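Local coordinates for sporozoite-specific SAG protein (Toxoplasma gondii, PDB 2WNK) that is a sporozoite-specific, SAG2-related surface antigen of the SRS family, which probably coats the parasite and may take part in its contact with host cells, at residues K46-T49 with N55-A58; D61-A66 with A92-F97; Q132-S137 with L143-T148; F156-G159 with V164-P167; A171-G176 with V186-H191. One frame throughout, in Å; residues are numbered along the deposited sequence.

Interaction 1 (K46-T49 with N55-A58)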
loop_
_atom_site.group_PDB
_atom_site.type_symbol
_atom_site.label_atom_id
_atom_site.label_comp_id
_atom_site.label_asym_id
_atom_site.label_seq_id
_atom_site.Cartn_x
_atom_site.Cartn_y
_atom_site.Cartn_z
ATOM N N LYS A 46 1.056 -10.773 19.454
ATOM C CA LYS A 46 1.686 -11.863 18.720
ATOM C C LYS A 46 0.899 -12.202 17.453
ATOM O O LYS A 46 -0.310 -11.902 17.357
ATOM C CB LYS A 46 1.821 -13.101 19.608
ATOM C CG LYS A 46 2.640 -12.842 20.869
ATOM C CD LYS A 46 3.091 -14.154 21.509
ATOM C CE LYS A 46 4.242 -14.778 20.719
ATOM N NZ LYS A 46 4.659 -16.128 21.231
ATOM N N VAL A 47 1.571 -12.818 16.484
ATOM C CA VAL A 47 0.907 -13.264 15.252
ATOM C C VAL A 47 1.342 -14.695 15.020
ATOM O O VAL A 47 2.402 -15.103 15.493
ATOM C CB VAL A 47 1.329 -12.456 14.036
ATOM C CG1 VAL A 47 0.973 -10.947 14.269
ATOM C CG2 VAL A 47 2.853 -12.655 13.755
ATOM N N CYS A 48 0.564 -15.453 14.247
ATOM C CA CYS A 48 1.062 -16.773 13.782
ATOM C C CYS A 48 1.878 -16.595 12.507
ATOM O O CYS A 48 1.674 -15.638 11.751
ATOM C CB CYS A 48 -0.080 -17.748 13.585
ATOM S SG CYS A 48 -0.866 -18.029 15.153
ATOM N N THR A 49 2.833 -17.499 12.295
ATOM C CA THR A 49 3.666 -17.422 11.121
ATOM C C THR A 49 3.470 -18.640 10.222
ATOM O O THR A 49 4.145 -18.796 9.213
ATOM C CB THR A 49 5.163 -17.262 11.512
ATOM O OG1 THR A 49 5.500 -18.339 12.419
ATOM C CG2 THR A 49 5.362 -15.867 12.153
ATOM N N ASN A 55 3.593 -22.102 14.630
ATOM C CA ASN A 55 4.669 -21.167 14.983
ATOM C C ASN A 55 4.063 -19.772 15.198
ATOM O O ASN A 55 3.145 -19.388 14.466
ATOM C CB ASN A 55 5.703 -21.121 13.856
ATOM C CG ASN A 55 6.531 -22.382 13.788
ATOM O OD1 ASN A 55 6.021 -23.434 13.389
ATOM N ND2 ASN A 55 7.817 -22.287 14.130
ATOM N N GLU A 56 4.590 -19.033 16.174
ATOM C CA GLU A 56 4.160 -17.661 16.454
ATOM C C GLU A 56 5.351 -16.772 16.673
ATOM O O GLU A 56 6.426 -17.227 17.091
ATOM C CB GLU A 56 3.385 -17.589 17.763
ATOM C CG GLU A 56 2.181 -18.414 17.851
ATOM C CD GLU A 56 1.588 -18.333 19.253
ATOM O OE1 GLU A 56 2.141 -17.574 20.092
ATOM O OE2 GLU A 56 0.569 -18.995 19.492
ATOM N N ALA A 57 5.137 -15.483 16.486
ATOM C CA ALA A 57 6.190 -14.509 16.777
ATOM C C ALA A 57 5.547 -13.223 17.297
ATOM O O ALA A 57 4.371 -12.991 17.066
ATOM C CB ALA A 57 6.938 -14.210 15.513
ATOM N N ALA A 58 6.327 -12.382 17.992
ATOM C CA ALA A 58 5.848 -11.046 18.327
ATOM C C ALA A 58 5.662 -10.237 17.055
ATOM O O ALA A 58 6.516 -10.254 16.144
ATOM C CB ALA A 58 6.838 -10.342 19.267
HETATM O O HOH W 1 7.370 -17.975 14.110
#
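Segments 46-49 and 55-58 are the two arms of a short antiparallel beta hairpin in the first SRS domain, with strand directions 150° apart. Val47 and Ala57 make its hydrogen-bonded pair: Val47 N lies 2.9 Å from Ala57 O, and Ala57 N is likewise 2.9 Å from Val47 O. Toward the turn, Thr49 N donates to Asn55 O at 2.9 Å. Between these bonds sits the non-hydrogen-bonded pair Cys48 and Glu56, whose CA atoms are 4.2 Å apart; both side chains lie on one face of the hairpin, and Cys48 SG comes 4.1 Å from Glu56 CG. On the other face, the one Ala57 shares with Val47, Thr49 CG2 meets Ala57 CB at 4.1 Å. A diagonal salt bridge ties Lys46 NZ to Glu56 OE1 at 3.1 Å, the amine arriving nearly along the C-O bond. The lysine chain bends at chi3 (75°), which turns its end across the extended glutamate at about a right angle and sets Lys46 CE 3.6 Å from Glu56 OE1. The other carboxylate oxygen, Glu56 OE2, has a long, weak ion pair with Lys36, so two positive charges would probably stabilise the carboxylate. A disulfide ties Cys48, at the end of strand 46-48, to Cys53 in the connecting loop, and the whole is a beta hairpin with a disulfide-braced turn.

Interaction 2 (D61-A66 with A92-F97)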
loop_
_atom_site.group_PDB
_atom_site.type_symbol
_atom_site.label_atom_id
_atom_site.label_comp_id
_atom_site.label_asym_id
_atom_site.label_seq_id
_atom_site.Cartn_x
_atom_site.Cartn_y
_atom_site.Cartn_z
ATOM N N ASP A 61 8.538 -8.031 15.659
ATOM C CA ASP A 61 9.660 -8.810 15.122
ATOM C C ASP A 61 9.378 -9.349 13.728
ATOM O O ASP A 61 10.275 -9.950 13.092
ATOM C CB ASP A 61 9.938 -9.992 16.040
ATOM C CG ASP A 61 10.549 -9.572 17.337
ATOM O OD1 ASP A 61 11.232 -8.524 17.344
ATOM O OD2 ASP A 61 10.359 -10.293 18.338
ATOM N N VAL A 62 8.131 -9.215 13.278
ATOM C CA VAL A 62 7.779 -9.589 11.895
ATOM C C VAL A 62 7.409 -8.388 11.044
ATOM O O VAL A 62 7.802 -8.275 9.884
ATOM C CB VAL A 62 6.644 -10.621 11.874
ATOM C CG1 VAL A 62 6.297 -10.990 10.454
ATOM C CG2 VAL A 62 7.089 -11.831 12.614
ATOM N N LEU A 63 6.654 -7.468 11.637
ATOM C CA LEU A 63 6.344 -6.195 11.010
ATOM C C LEU A 63 6.693 -5.110 12.025
ATOM O O LEU A 63 5.993 -4.929 13.023
ATOM C CB LEU A 63 4.855 -6.130 10.643
ATOM C CG LEU A 63 4.357 -7.123 9.594
ATOM C CD1 LEU A 63 2.827 -7.058 9.551
ATOM C CD2 LEU A 63 4.945 -6.812 8.222
ATOM N N LYS A 64 7.783 -4.403 11.761
ATOM C CA LYS A 64 8.404 -3.517 12.741
ATOM C C LYS A 64 7.570 -2.295 13.131
ATOM O O LYS A 64 7.768 -1.740 14.218
ATOM C CB LYS A 64 9.766 -3.041 12.230
ATOM C CG LYS A 64 10.734 -4.136 11.820
ATOM C CD LYS A 64 11.355 -4.838 13.024
ATOM C CE LYS A 64 12.642 -5.572 12.625
ATOM N NZ LYS A 64 12.481 -6.434 11.402
ATOM N N SER A 65 6.685 -1.837 12.250
ATOM C CA SER A 65 5.834 -0.701 12.587
ATOM C C SER A 65 4.380 -1.005 12.224
ATOM O O SER A 65 3.877 -0.580 11.200
ATOM C CB SER A 65 6.324 0.611 11.940
ATOM O OG SER A 65 6.778 0.407 10.618
ATOM N N ALA A 66 3.736 -1.795 13.066
ATOM C CA ALA A 66 2.382 -2.239 12.820
ATOM C C ALA A 66 1.708 -2.376 14.177
ATOM O O ALA A 66 2.380 -2.412 15.206
ATOM C CB ALA A 66 2.400 -3.563 12.116
ATOM N N ALA A 92 10.880 -6.821 2.702
ATOM C CA ALA A 92 10.508 -7.967 1.902
ATOM C C ALA A 92 9.054 -8.339 2.178
ATOM O O ALA A 92 8.598 -8.251 3.306
ATOM C CB ALA A 92 11.403 -9.150 2.226
ATOM N N GLU A 93 8.358 -8.773 1.137
ATOM C CA GLU A 93 6.987 -9.269 1.254
ATOM C C GLU A 93 6.925 -10.405 2.260
ATOM O O GLU A 93 7.780 -11.317 2.243
ATOM C CB GLU A 93 6.543 -9.776 -0.116
ATOM C CG GLU A 93 5.372 -10.700 -0.129
ATOM C CD GLU A 93 4.782 -10.868 -1.509
ATOM O OE1 GLU A 93 4.741 -9.876 -2.260
ATOM O OE2 GLU A 93 4.359 -11.991 -1.859
ATOM N N THR A 94 5.921 -10.374 3.129
ATOM C CA THR A 94 5.778 -11.476 4.052
ATOM C C THR A 94 4.332 -11.699 4.439
ATOM O O THR A 94 3.419 -10.950 4.021
ATOM C CB THR A 94 6.651 -11.247 5.276
ATOM O OG1 THR A 94 6.686 -12.454 6.062
ATOM C CG2 THR A 94 6.144 -10.068 6.048
ATOM N N SER A 95 4.122 -12.740 5.233
ATOM C CA SER A 95 2.771 -13.160 5.576
ATOM C C SER A 95 2.636 -13.276 7.090
ATOM O O SER A 95 3.523 -13.800 7.773
ATOM C CB SER A 95 2.455 -14.520 4.961
ATOM O OG SER A 95 2.182 -14.430 3.573
ATOM N N VAL A 96 1.523 -12.791 7.626
ATOM C CA VAL A 96 1.140 -13.123 8.981
ATOM C C VAL A 96 -0.210 -13.863 8.988
ATOM O O VAL A 96 -1.008 -13.723 8.073
ATOM C CB VAL A 96 1.108 -11.916 9.948
ATOM C CG1 VAL A 96 2.529 -11.267 10.029
ATOM C CG2 VAL A 96 0.091 -10.869 9.521
ATOM N N PHE A 97 -0.454 -14.606 10.048
ATOM C CA PHE A 97 -1.649 -15.449 10.155
ATOM C C PHE A 97 -2.282 -15.314 11.499
ATOM O O PHE A 97 -1.601 -15.070 12.527
ATOM C CB PHE A 97 -1.271 -16.938 9.970
ATOM C CG PHE A 97 -0.643 -17.256 8.657
ATOM C CD1 PHE A 97 -1.444 -17.626 7.595
ATOM C CD2 PHE A 97 0.736 -17.159 8.476
ATOM C CE1 PHE A 97 -0.876 -17.942 6.371
ATOM C CE2 PHE A 97 1.307 -17.483 7.258
ATOM C CZ PHE A 97 0.508 -17.865 6.217
#
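Val62 and Leu63 meet Thr94 and Val96 through methyl groups alone, with no flat group between the two segments. The one aromatic ring here, that of Phe97, takes no part in the contact: it stacks on the ring of His124, and Ser95, two residues earlier in the strand and pointing away from segment 61-66, hydrogen-bonds the same histidine. The closest approach is Val62 CG1 to Val96 CG1, 3.8 Å, although the CA atoms of these two residues are 8.1 Å apart; the gap is bridged by side chains, not by backbone. Val62 places CG1 opposite its own amide nitrogen (chi1 180°), extending that methyl across the interface, and the two valines pass alongside each other from opposing sides. Leu63 splits its branch between two partners: CD2 lies 4.1 Å from Thr94 CG2, while CD1 lies 4.2 Å from Val96 CG1. Its first carbon does not aim at the strand; the nearly straight chi2 (170°) carries the end of the chain closer. No hydrogen bond crosses, and only 166 Å² is buried, as expected of light apolar packing. Leu63 also rests on Pro90 and Val127, and Val96 on Val47 and Ile125. The loop between strands 56-58 and 66-72 thus packs against strand 94-101, which pairs with 121-127 and 34-36 in a four-stranded sheet of the first SRS domain.

Interaction 3 (Q132-S137 with L143-T148)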
loop_
_atom_site.group_PDB
_atom_site.type_symbol
_atom_site.label_atom_id
_atom_site.label_comp_id
_atom_site.label_asym_id
_atom_site.label_seq_id
_atom_site.Cartn_x
_atom_site.Cartn_y
_atom_site.Cartn_z
ATOM N N GLN A 132 10.595 0.813 -3.745
ATOM C CA GLN A 132 11.861 1.526 -3.642
ATOM C C GLN A 132 11.740 2.780 -4.488
ATOM O O GLN A 132 12.279 2.862 -5.584
ATOM C CB GLN A 132 13.033 0.665 -4.140
ATOM C CG GLN A 132 13.457 -0.425 -3.121
ATOM C CD GLN A 132 14.172 0.124 -1.862
ATOM O OE1 GLN A 132 15.166 0.870 -1.958
ATOM N NE2 GLN A 132 13.687 -0.265 -0.686
ATOM N N ALA A 133 10.972 3.733 -3.971
ATOM C CA ALA A 133 10.785 5.014 -4.687
ATOM C C ALA A 133 10.384 6.062 -3.707
ATOM O O ALA A 133 9.820 5.734 -2.670
ATOM C CB ALA A 133 9.706 4.915 -5.831
ATOM N N PRO A 134 10.713 7.337 -4.006
ATOM C CA PRO A 134 10.331 8.386 -3.033
ATOM C C PRO A 134 8.830 8.594 -2.975
ATOM O O PRO A 134 8.146 8.458 -3.995
ATOM C CB PRO A 134 11.011 9.654 -3.608
ATOM C CG PRO A 134 11.145 9.392 -5.053
ATOM C CD PRO A 134 11.410 7.874 -5.176
ATOM N N VAL A 135 8.336 9.022 -1.829
ATOM C CA VAL A 135 6.896 9.148 -1.613
ATOM C C VAL A 135 6.502 10.633 -1.622
ATOM O O VAL A 135 7.226 11.455 -1.050
ATOM C CB VAL A 135 6.512 8.562 -0.222
ATOM C CG1 VAL A 135 5.018 8.719 -0.015
ATOM C CG2 VAL A 135 6.942 7.085 -0.095
ATOM N N CYS A 136 5.354 10.952 -2.231
ATOM C CA CYS A 136 4.786 12.302 -2.219
ATOM C C CYS A 136 3.540 12.163 -1.342
ATOM O O CYS A 136 2.511 11.657 -1.792
ATOM C CB CYS A 136 4.425 12.756 -3.651
ATOM S SG CYS A 136 4.606 14.594 -3.821
ATOM N N SER A 137 3.651 12.652 -0.108
ATOM C CA SER A 137 2.564 12.490 0.875
ATOM C C SER A 137 2.237 13.752 1.658
ATOM O O SER A 137 1.474 13.679 2.644
ATOM C CB SER A 137 2.852 11.303 1.804
ATOM O OG SER A 137 3.946 11.592 2.703
ATOM N N LEU A 143 8.092 17.229 -4.731
ATOM C CA LEU A 143 9.149 16.220 -4.924
ATOM C C LEU A 143 9.761 16.427 -6.311
ATOM O O LEU A 143 9.069 16.333 -7.330
ATOM C CB LEU A 143 8.556 14.800 -4.833
ATOM C CG LEU A 143 9.413 13.604 -5.223
ATOM C CD1 LEU A 143 10.673 13.567 -4.353
ATOM C CD2 LEU A 143 8.586 12.352 -5.009
ATOM N N GLU A 144 11.046 16.757 -6.392
ATOM C CA GLU A 144 11.664 16.945 -7.733
ATOM C C GLU A 144 12.433 15.714 -8.157
ATOM O O GLU A 144 13.282 15.172 -7.422
ATOM C CB GLU A 144 12.569 18.192 -7.746
ATOM C CG GLU A 144 11.798 19.377 -7.121
ATOM C CD GLU A 144 12.566 20.674 -7.038
ATOM O OE1 GLU A 144 12.560 21.402 -8.033
ATOM O OE2 GLU A 144 13.127 20.994 -5.955
ATOM N N LEU A 145 12.134 15.281 -9.374
ATOM C CA LEU A 145 12.798 14.100 -9.955
ATOM C C LEU A 145 13.429 14.519 -11.275
ATOM O O LEU A 145 13.062 15.553 -11.846
ATOM C CB LEU A 145 11.792 12.987 -10.280
ATOM C CG LEU A 145 10.990 12.461 -9.091
ATOM C CD1 LEU A 145 10.019 11.335 -9.528
ATOM C CD2 LEU A 145 11.944 11.993 -8.014
ATOM N N GLN A 146 14.351 13.702 -11.788
ATOM C CA GLN A 146 14.971 14.005 -13.090
ATOM C C GLN A 146 15.032 12.798 -14.027
ATOM O O GLN A 146 15.307 11.685 -13.576
ATOM C CB GLN A 146 16.434 14.469 -12.880
ATOM C CG GLN A 146 16.591 15.700 -12.036
ATOM C CD GLN A 146 16.512 15.395 -10.559
ATOM O OE1 GLN A 146 15.842 16.113 -9.793
ATOM N NE2 GLN A 146 17.189 14.328 -10.131
ATOM N N ILE A 147 14.881 13.023 -15.322
ATOM C CA ILE A 147 15.291 12.013 -16.280
ATOM C C ILE A 147 16.467 12.654 -17.019
ATOM O O ILE A 147 16.312 13.724 -17.639
ATOM C CB ILE A 147 14.153 11.733 -17.309
ATOM C CG1 ILE A 147 13.020 10.958 -16.620
ATOM C CG2 ILE A 147 14.660 10.903 -18.479
ATOM C CD1 ILE A 147 13.413 9.497 -16.282
ATOM N N THR A 148 17.624 11.995 -17.024
ATOM C CA THR A 148 18.819 12.578 -17.597
ATOM C C THR A 148 19.357 11.683 -18.693
ATOM O O THR A 148 20.379 12.019 -19.300
ATOM C CB THR A 148 19.910 12.793 -16.526
ATOM O OG1 THR A 148 20.185 11.551 -15.859
ATOM C CG2 THR A 148 19.389 13.763 -15.478
#
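Pro134 and Leu143 form the dense part of this contact, at the edge of the second SRS domain's beta sandwich, where strand 135-136 borders one sheet and strand 142-147 borders the other. Both tips of the leucine fork rest against one carbon of the proline ring: Leu143 CD2 is 3.9 Å and Leu143 CD1 4.0 Å from Pro134 CB. The same Leu143 CD2 also lies 3.9 Å from Pro134 CG, and the two side chains cross at about a right angle. A chi1 of 170° swings the Leu143 branch away from its amide nitrogen and toward the proline. A second leucine, two residues along the strand, completes the patch, with Leu145 CD2 set 4.0 Å from Pro134 CG. Looser by comparison is the outer side. Val135 is exposed and its side chain points away from segment 143-148; its carbonyl oxygen is 4.3 Å from Leu143 CD2, too far for more than grazing contact. No hydrogen bond joins the segments. Their backbones bond to other strands instead, Pro134 and Cys136 to Val157, Leu143 to Lys230 and Leu232. A covalent link across the sandwich comes from Cys136, buried and disulfide-bonded to Cys229 at the start of strand 228-235. The bonded sulfur, Cys136 SG, lies 4.1 Å from Leu143 CB.

Interaction 4 (F156-G159 with V164-P167)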
loop_
_atom_site.group_PDB
_atom_site.type_symbol
_atom_site.label_atom_id
_atom_site.label_comp_id
_atom_site.label_asym_id
_atom_site.label_seq_id
_atom_site.Cartn_x
_atom_site.Cartn_y
_atom_site.Cartn_z
ATOM N N PHE A 156 7.817 7.357 -8.391
ATOM C CA PHE A 156 7.445 7.784 -7.089
ATOM C C PHE A 156 6.174 7.162 -6.610
ATOM O O PHE A 156 5.533 6.421 -7.364
ATOM C CB PHE A 156 7.162 9.308 -7.254
ATOM C CG PHE A 156 6.086 9.644 -8.306
ATOM C CD1 PHE A 156 4.768 9.828 -7.857
ATOM C CD2 PHE A 156 6.366 9.778 -9.668
ATOM C CE1 PHE A 156 3.754 10.135 -8.762
ATOM C CE2 PHE A 156 5.350 10.064 -10.619
ATOM C CZ PHE A 156 4.033 10.242 -10.156
ATOM N N VAL A 157 5.848 7.443 -5.351
ATOM C CA VAL A 157 4.635 6.888 -4.713
ATOM C C VAL A 157 3.701 8.006 -4.268
ATOM O O VAL A 157 4.129 8.909 -3.547
ATOM C CB VAL A 157 5.006 6.028 -3.514
ATOM C CG1 VAL A 157 3.720 5.533 -2.745
ATOM C CG2 VAL A 157 5.908 4.892 -3.946
ATOM N N CYS A 158 2.424 7.921 -4.639
ATOM C CA CYS A 158 1.407 8.796 -4.054
ATOM C C CYS A 158 1.056 8.158 -2.708
ATOM O O CYS A 158 0.397 7.114 -2.684
ATOM C CB CYS A 158 0.170 8.914 -4.991
ATOM S SG CYS A 158 0.406 9.876 -6.517
ATOM N N GLY A 159 1.517 8.756 -1.615
ATOM C CA GLY A 159 1.461 8.099 -0.321
ATOM C C GLY A 159 0.528 8.762 0.677
ATOM O O GLY A 159 -0.015 9.852 0.450
ATOM N N VAL A 164 -4.784 9.705 -4.739
ATOM C CA VAL A 164 -5.327 9.923 -6.088
ATOM C C VAL A 164 -4.261 10.580 -6.978
ATOM O O VAL A 164 -3.704 11.593 -6.599
ATOM C CB VAL A 164 -6.538 10.888 -6.020
ATOM C CG1 VAL A 164 -7.120 11.171 -7.418
ATOM C CG2 VAL A 164 -7.626 10.313 -5.105
ATOM N N ILE A 165 -3.983 10.029 -8.153
ATOM C CA ILE A 165 -3.067 10.699 -9.130
ATOM C C ILE A 165 -3.911 11.604 -10.033
ATOM O O ILE A 165 -4.918 11.175 -10.599
ATOM C CB ILE A 165 -2.109 9.772 -9.828
ATOM C CG1 ILE A 165 -1.010 10.623 -10.464
ATOM C CG2 ILE A 165 -2.834 8.866 -10.776
ATOM C CD1 ILE A 165 0.309 9.910 -10.627
ATOM N N LYS A 166 -3.457 12.844 -10.235
ATOM C CA LYS A 166 -3.759 13.650 -11.366
ATOM C C LYS A 166 -2.609 14.038 -12.260
ATOM O O LYS A 166 -1.548 14.345 -11.739
ATOM C CB LYS A 166 -4.286 14.976 -10.772
ATOM C CG LYS A 166 -5.480 14.861 -9.762
ATOM C CD LYS A 166 -6.633 14.094 -10.392
ATOM C CE LYS A 166 -7.813 14.275 -9.447
ATOM N NZ LYS A 166 -9.092 13.906 -10.063
ATOM N N PRO A 167 -2.821 14.035 -13.584
ATOM C CA PRO A 167 -4.045 13.544 -14.222
ATOM C C PRO A 167 -4.346 12.072 -14.002
ATOM O O PRO A 167 -3.440 11.269 -13.895
ATOM C CB PRO A 167 -3.754 13.721 -15.715
ATOM C CG PRO A 167 -2.778 14.877 -15.770
ATOM C CD PRO A 167 -1.858 14.525 -14.590
#
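Ile165 faces Phe156 and Cys158 in the interior of the second SRS domain's beta sandwich, where strands 156-158 and 164-166 belong to opposite sheets. Their axes come no nearer than 8.3 Å and run at 119° to each other, so side chains alone span the gap. Taken in order, Val164 comes first and contributes little: its side chain points away and touches Glu222, and its carbonyl oxygen is 4.5 Å from Cys158 SG. Ile165 carries the contact. Two extended torsions (chi1 -164°, chi2 153°) stretch the isoleucine until its CD1 methyl reaches the rim of the Phe156 ring, 3.8 Å from Phe156 CZ and 3.9 Å from Phe156 CE1. The methyl lies near the ring plane, hence at the edge and not over a face. The sulfur of Cys158 sits on the same isoleucine, 4.1 Å from Ile165 CD1 and 4.2 Å from Ile165 CB. That sulfur is bonded to Cys221 in strand 215-222, which pairs with 164-166, so a disulfide joins the two sheets beside this apolar contact. Lys166 points away and touches Arg220 and Glu222. Pro167 closes the segment and packs on Lys172 and Leu174; the peptide bond before it is cis, placing Lys166 CA and Pro167 CA on the same side of the C-N bond.

Interaction 5 (A171-G176 with V186-H191)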
loop_
_atom_site.group_PDB
_atom_site.type_symbol
_atom_site.label_atom_id
_atom_site.label_comp_id
_atom_site.label_asym_id
_atom_site.label_seq_id
_atom_site.Cartn_x
_atom_site.Cartn_y
_atom_site.Cartn_z
ATOM N N ALA A 171 -2.175 8.885 -20.087
ATOM C CA ALA A 171 -1.775 9.601 -21.322
ATOM C C ALA A 171 -1.606 11.102 -21.102
ATOM O O ALA A 171 -1.030 11.807 -21.941
ATOM C CB ALA A 171 -2.792 9.367 -22.418
ATOM N N LYS A 172 -2.086 11.603 -19.971
ATOM C CA LYS A 172 -2.107 13.036 -19.723
ATOM C C LYS A 172 -1.111 13.405 -18.608
ATOM O O LYS A 172 -0.782 12.602 -17.727
ATOM C CB LYS A 172 -3.527 13.467 -19.324
ATOM C CG LYS A 172 -4.583 13.190 -20.401
ATOM C CD LYS A 172 -4.409 14.031 -21.667
ATOM C CE LYS A 172 -5.767 14.212 -22.298
ATOM N NZ LYS A 172 -5.780 14.993 -23.573
ATOM N N VAL A 173 -0.624 14.639 -18.674
ATOM C CA VAL A 173 0.346 15.128 -17.706
ATOM C C VAL A 173 0.076 16.610 -17.459
ATOM O O VAL A 173 -0.605 17.230 -18.260
ATOM C CB VAL A 173 1.787 14.914 -18.245
ATOM C CG1 VAL A 173 2.156 15.836 -19.383
ATOM C CG2 VAL A 173 2.768 15.060 -17.088
ATOM N N LEU A 174 0.578 17.220 -16.402
ATOM C CA LEU A 174 0.373 18.633 -16.200
ATOM C C LEU A 174 1.701 19.355 -16.478
ATOM O O LEU A 174 2.785 18.748 -16.370
ATOM C CB LEU A 174 0.006 18.851 -14.732
ATOM C CG LEU A 174 -1.358 18.237 -14.478
ATOM C CD1 LEU A 174 -1.353 18.023 -12.975
ATOM C CD2 LEU A 174 -2.542 19.117 -14.999
ATOM N N GLN A 175 1.623 20.611 -16.910
ATOM C CA GLN A 175 2.854 21.420 -17.198
ATOM C C GLN A 175 3.392 21.881 -15.849
ATOM O O GLN A 175 2.622 22.359 -15.016
ATOM C CB GLN A 175 2.602 22.479 -18.253
ATOM C CG GLN A 175 2.428 21.812 -19.597
ATOM C CD GLN A 175 2.099 22.766 -20.686
ATOM O OE1 GLN A 175 1.827 23.929 -20.438
ATOM N NE2 GLN A 175 2.079 22.273 -21.915
ATOM N N GLY A 176 4.708 21.848 -15.627
ATOM C CA GLY A 176 5.373 22.742 -14.650
ATOM C C GLY A 176 5.409 24.214 -14.906
ATOM O O GLY A 176 5.254 24.586 -16.011
ATOM N N VAL A 186 2.814 12.661 -24.462
ATOM C CA VAL A 186 3.680 12.491 -25.598
ATOM C C VAL A 186 3.761 13.729 -26.451
ATOM O O VAL A 186 4.627 13.807 -27.324
ATOM C CB VAL A 186 3.319 11.284 -26.493
ATOM C CG1 VAL A 186 3.515 9.946 -25.742
ATOM C CG2 VAL A 186 1.936 11.409 -27.081
ATOM N N SER A 187 2.885 14.708 -26.211
ATOM C CA SER A 187 3.142 16.018 -26.784
ATOM C C SER A 187 4.370 16.703 -26.206
ATOM O O SER A 187 4.948 17.588 -26.853
ATOM C CB SER A 187 1.931 16.971 -26.665
ATOM O OG SER A 187 1.869 17.458 -25.332
ATOM N N LEU A 188 4.735 16.420 -24.958
ATOM C CA LEU A 188 5.953 17.041 -24.448
ATOM C C LEU A 188 7.186 16.142 -24.622
ATOM O O LEU A 188 8.308 16.618 -24.904
ATOM C CB LEU A 188 5.756 17.316 -22.977
ATOM C CG LEU A 188 4.496 18.124 -22.619
ATOM C CD1 LEU A 188 4.526 18.345 -21.124
ATOM C CD2 LEU A 188 4.631 19.454 -23.248
ATOM N N VAL A 189 6.972 14.835 -24.472
ATOM C CA VAL A 189 8.064 13.874 -24.601
ATOM C C VAL A 189 7.561 12.706 -25.385
ATOM O O VAL A 189 6.968 11.782 -24.856
ATOM C CB VAL A 189 8.627 13.421 -23.237
ATOM C CG1 VAL A 189 9.888 12.547 -23.434
ATOM C CG2 VAL A 189 9.008 14.616 -22.322
ATOM N N PRO A 190 7.729 12.779 -26.714
ATOM C CA PRO A 190 7.309 11.738 -27.660
ATOM C C PRO A 190 7.815 10.389 -27.178
ATOM O O PRO A 190 8.957 10.295 -26.710
ATOM C CB PRO A 190 7.977 12.184 -28.920
ATOM C CG PRO A 190 7.805 13.709 -28.830
ATOM C CD PRO A 190 8.210 13.982 -27.394
ATOM N N HIS A 191 6.919 9.409 -27.167
ATOM C CA HIS A 191 7.251 7.987 -26.909
ATOM C C HIS A 191 7.392 7.670 -25.421
ATOM O O HIS A 191 7.622 6.517 -25.031
ATOM C CB HIS A 191 8.505 7.489 -27.687
ATOM C CG HIS A 191 8.658 8.027 -29.079
ATOM N ND1 HIS A 191 7.745 7.792 -30.082
ATOM C CD2 HIS A 191 9.643 8.775 -29.637
ATOM C CE1 HIS A 191 8.170 8.355 -31.199
ATOM N NE2 HIS A 191 9.316 8.969 -30.948
HETATM O O HOH W 2 0.393 10.765 -24.155
#
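Leu188 leans on Val173 and Gln175, and its side chain approaches them step by step. CB already points toward segment 171-176, yet Leu188 CB is still 5.3 Å from Val173 CG1. One bond further, with chi1 at -53° keeping the branch on the amide side of the leucine, Leu188 CG is 4.6 Å from Val173 CG1. At the fork the branches divide. Leu188 CD1, on the straight continuation of the chain (chi2 -177°), makes the apolar contact, 3.9 Å from Val173 CG1, while Leu188 CD2 lies 4.0 Å from Gln175 NE2, a van der Waals approach of a methyl to an amide nitrogen. Val173 and Gln175 are alternate residues of the chain, so the leucine spans two positions along it. In the second SRS domain, strand 172-174 pairs antiparallel with 182-184 in a two-stranded sheet, and the chain then enters a weakly bonded helical turn around 186-188, which folds back to put Leu188 against the first strand and Val183 of the second. Val173 is buried and also touches Leu217 and Tyr219 of strand 215-222, whereas the glutamine reaches the leucine only with the end of its extended chain. At the far end of the strand one water joins the backbones: it donates to Ala171 O at 2.8 Å and accepts from Val186 N at 3.1 Å.

In the fold
Interactions 1 and 2 lie in the first SRS domain and interactions 3, 4 and 5 in the second. Interaction 1 alone is hydrogen-bonded strand to strand and carries a salt bridge; it adjoins interaction 2, methyl packing of a loop on strand 94-101, through a probable Cys48 N to Phe97 O bond. In the other domain, interaction 4 is the buried contact and interaction 3 the surface one, while 1, 2 and 5 are partly buried. Like interaction 1, both hold a disulfide cysteine, and their strands 135-136 and 152-158 are neighbours in one sheet. Interaction 5, peripheral and partly water-mediated, touches interaction 4 through Pro167. Centres of interactions 1 and 5 are about 48 Å apart.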